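Local coordinates for hypothetical conserved protein (Geobacillus kaustophilus, PDB 2PCS) that is of unknown function but belongs to the CoxG family of the Bet v 1-like clan and probably binds a small ligand in an internal pocket, at residues A[50-55]-A[59-64]. Numbering follows the deposited sequence.
Sequences LQIGIA and GKYDAI
L50 and I52 pair with Y61 and G59 at the loop end of an antiparallel beta hairpin, part of the curved sheet of a Bet v 1-like fold, a worked example of hairpin pairing in which hydrogen-bonded pairs flank a non-hydrogen-bonded one. Two hydrogen-bonded pairs carry the backbone: L50 N to Y61 O and Y61 N to L50 O, both 2.9 Å, then I52 N to G59 O and, less straight with an N-H...O angle of 143°, G59 N to I52 O. At G59 the backbone angles (phi 157°) would force a CB against the preceding carbonyl O, which by itself calls for glycine; the Y61 ring would crowd it as well. Q51 and K60 form the non-hydrogen-bonded pair between them, the Q51 backbone bonding instead to G34, and their extended chains meet through methylenes, CG to CG 3.6 Å. Cut back to an alanine, Q51 would lose CG, and the K60 methylenes would probably be left without this neighbour and freer to move. On the other face the contact is apolar. L50 CD1 reaches A63 CB at 3.9 Å, while the Y61 side chain, close to a bound unidentified ligand, is fixed at its far end by a hydrogen bond from OH to V57 O. With CG1 anti to its carbonyl carbon (chi1 -71°), the I52 side chain crosses that of Y61 at about a right angle, its CD1 3.7 Å from ring atom CD2.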
loop_
_atom_site.group_PDB
_atom_site.type_symbol
_atom_site.label_atom_id
_atom_site.label_comp_id
_atom_site.label_asym_id
_atom_site.label_seq_id
_atom_site.Cartn_x
_atom_site.Cartn_y
_atom_site.Cartn_z
ATOM N N LEU A 50 6.641 9.850 -5.846
ATOM C CA LEU A 50 6.065 8.812 -6.731
ATOM C C LEU A 50 6.002 9.271 -8.190
ATOM O O LEU A 50 5.435 10.322 -8.508
ATOM C CB LEU A 50 4.667 8.371 -6.250
ATOM C CG LEU A 50 4.589 7.842 -4.821
ATOM C CD1 LEU A 50 3.166 7.779 -4.299
ATOM C CD2 LEU A 50 5.232 6.512 -4.699
ATOM N N GLN A 51 6.599 8.493 -9.075
ATOM C CA GLN A 51 6.430 8.748 -10.498
ATOM C C GLN A 51 5.661 7.607 -11.118
ATOM O O GLN A 51 6.186 6.553 -11.393
ATOM C CB GLN A 51 7.779 9.048 -11.186
ATOM C CG GLN A 51 8.387 10.346 -10.627
ATOM C CD GLN A 51 9.783 10.660 -11.119
ATOM O OE1 GLN A 51 10.192 10.226 -12.201
ATOM N NE2 GLN A 51 10.524 11.452 -10.325
ATOM N N ILE A 52 4.384 7.836 -11.313
ATOM C CA ILE A 52 3.506 6.790 -11.721
ATOM C C ILE A 52 3.266 6.865 -13.227
ATOM O O ILE A 52 2.727 7.873 -13.735
ATOM C CB ILE A 52 2.228 6.846 -10.887
ATOM C CG1 ILE A 52 2.571 6.392 -9.453
ATOM C CG2 ILE A 52 1.151 5.951 -11.494
ATOM C CD1 ILE A 52 1.855 7.168 -8.380
ATOM N N GLY A 53 3.694 5.795 -13.917
ATOM C CA GLY A 53 3.600 5.657 -15.373
ATOM C C GLY A 53 2.262 5.137 -15.900
ATOM O O GLY A 53 1.946 5.331 -17.069
ATOM N N ILE A 54 1.463 4.494 -15.056
ATOM C CA ILE A 54 0.183 3.979 -15.516
ATOM C C ILE A 54 -0.526 5.122 -16.200
ATOM O O ILE A 54 -0.888 6.096 -15.550
ATOM C CB ILE A 54 -0.716 3.466 -14.368
ATOM C CG1 ILE A 54 -0.069 2.285 -13.668
ATOM C CG2 ILE A 54 -2.054 3.017 -14.895
ATOM C CD1 ILE A 54 -0.737 1.977 -12.320
ATOM N N ALA A 55 -0.707 4.990 -17.505
ATOM C CA ALA A 55 -1.458 5.925 -18.346
ATOM C C ALA A 55 -2.715 6.567 -17.757
ATOM O O ALA A 55 -2.892 7.750 -17.855
ATOM C CB ALA A 55 -1.820 5.232 -19.705
ATOM N N GLY A 59 1.547 10.646 -13.913
ATOM C CA GLY A 59 1.770 11.817 -13.091
ATOM C C GLY A 59 2.859 11.606 -12.044
ATOM O O GLY A 59 3.315 10.453 -11.797
ATOM N N LYS A 60 3.291 12.742 -11.487
ATOM C CA LYS A 60 4.225 12.816 -10.399
ATOM C C LYS A 60 3.476 13.283 -9.162
ATOM O O LYS A 60 2.657 14.209 -9.187
ATOM C CB LYS A 60 5.385 13.731 -10.756
ATOM C CG LYS A 60 6.295 13.062 -11.821
ATOM C CD LYS A 60 7.467 13.948 -12.374
ATOM C CE LYS A 60 8.024 13.318 -13.694
ATOM N NZ LYS A 60 9.423 13.790 -14.096
ATOM N N TYR A 61 3.697 12.577 -8.070
ATOM C CA TYR A 61 2.914 12.839 -6.881
ATOM C C TYR A 61 3.859 12.820 -5.754
ATOM O O TYR A 61 4.810 12.073 -5.799
ATOM C CB TYR A 61 1.881 11.740 -6.659
ATOM C CG TYR A 61 0.896 11.531 -7.757
ATOM C CD1 TYR A 61 -0.346 12.091 -7.673
ATOM C CD2 TYR A 61 1.220 10.763 -8.895
ATOM C CE1 TYR A 61 -1.306 11.875 -8.641
ATOM C CE2 TYR A 61 0.269 10.545 -9.908
ATOM C CZ TYR A 61 -1.008 11.087 -9.748
ATOM O OH TYR A 61 -1.982 10.920 -10.722
ATOM N N ASP A 62 3.593 13.651 -4.761
ATOM C CA ASP A 62 4.238 13.538 -3.449
ATOM C C ASP A 62 3.215 13.019 -2.460
ATOM O O ASP A 62 2.052 13.412 -2.511
ATOM C CB ASP A 62 4.821 14.876 -2.990
ATOM C CG ASP A 62 6.018 15.290 -3.843
ATOM O OD1 ASP A 62 5.994 16.387 -4.433
ATOM O OD2 ASP A 62 6.968 14.489 -3.992
ATOM N N ALA A 63 3.655 12.114 -1.580
ATOM C CA ALA A 63 2.757 11.443 -0.666
ATOM C C ALA A 63 3.353 11.501 0.693
ATOM O O ALA A 63 4.529 11.230 0.834
ATOM C CB ALA A 63 2.574 9.941 -1.088
ATOM N N ILE A 64 2.546 11.860 1.688
ATOM C CA ILE A 64 2.904 11.637 3.082
ATOM C C ILE A 64 2.260 10.312 3.549
ATOM O O ILE A 64 1.054 10.119 3.441
ATOM C CB ILE A 64 2.484 12.806 4.048
ATOM C CG1 ILE A 64 2.998 14.200 3.590
ATOM C CG2 ILE A 64 2.974 12.521 5.449
ATOM C CD1 ILE A 64 4.462 14.245 3.193
#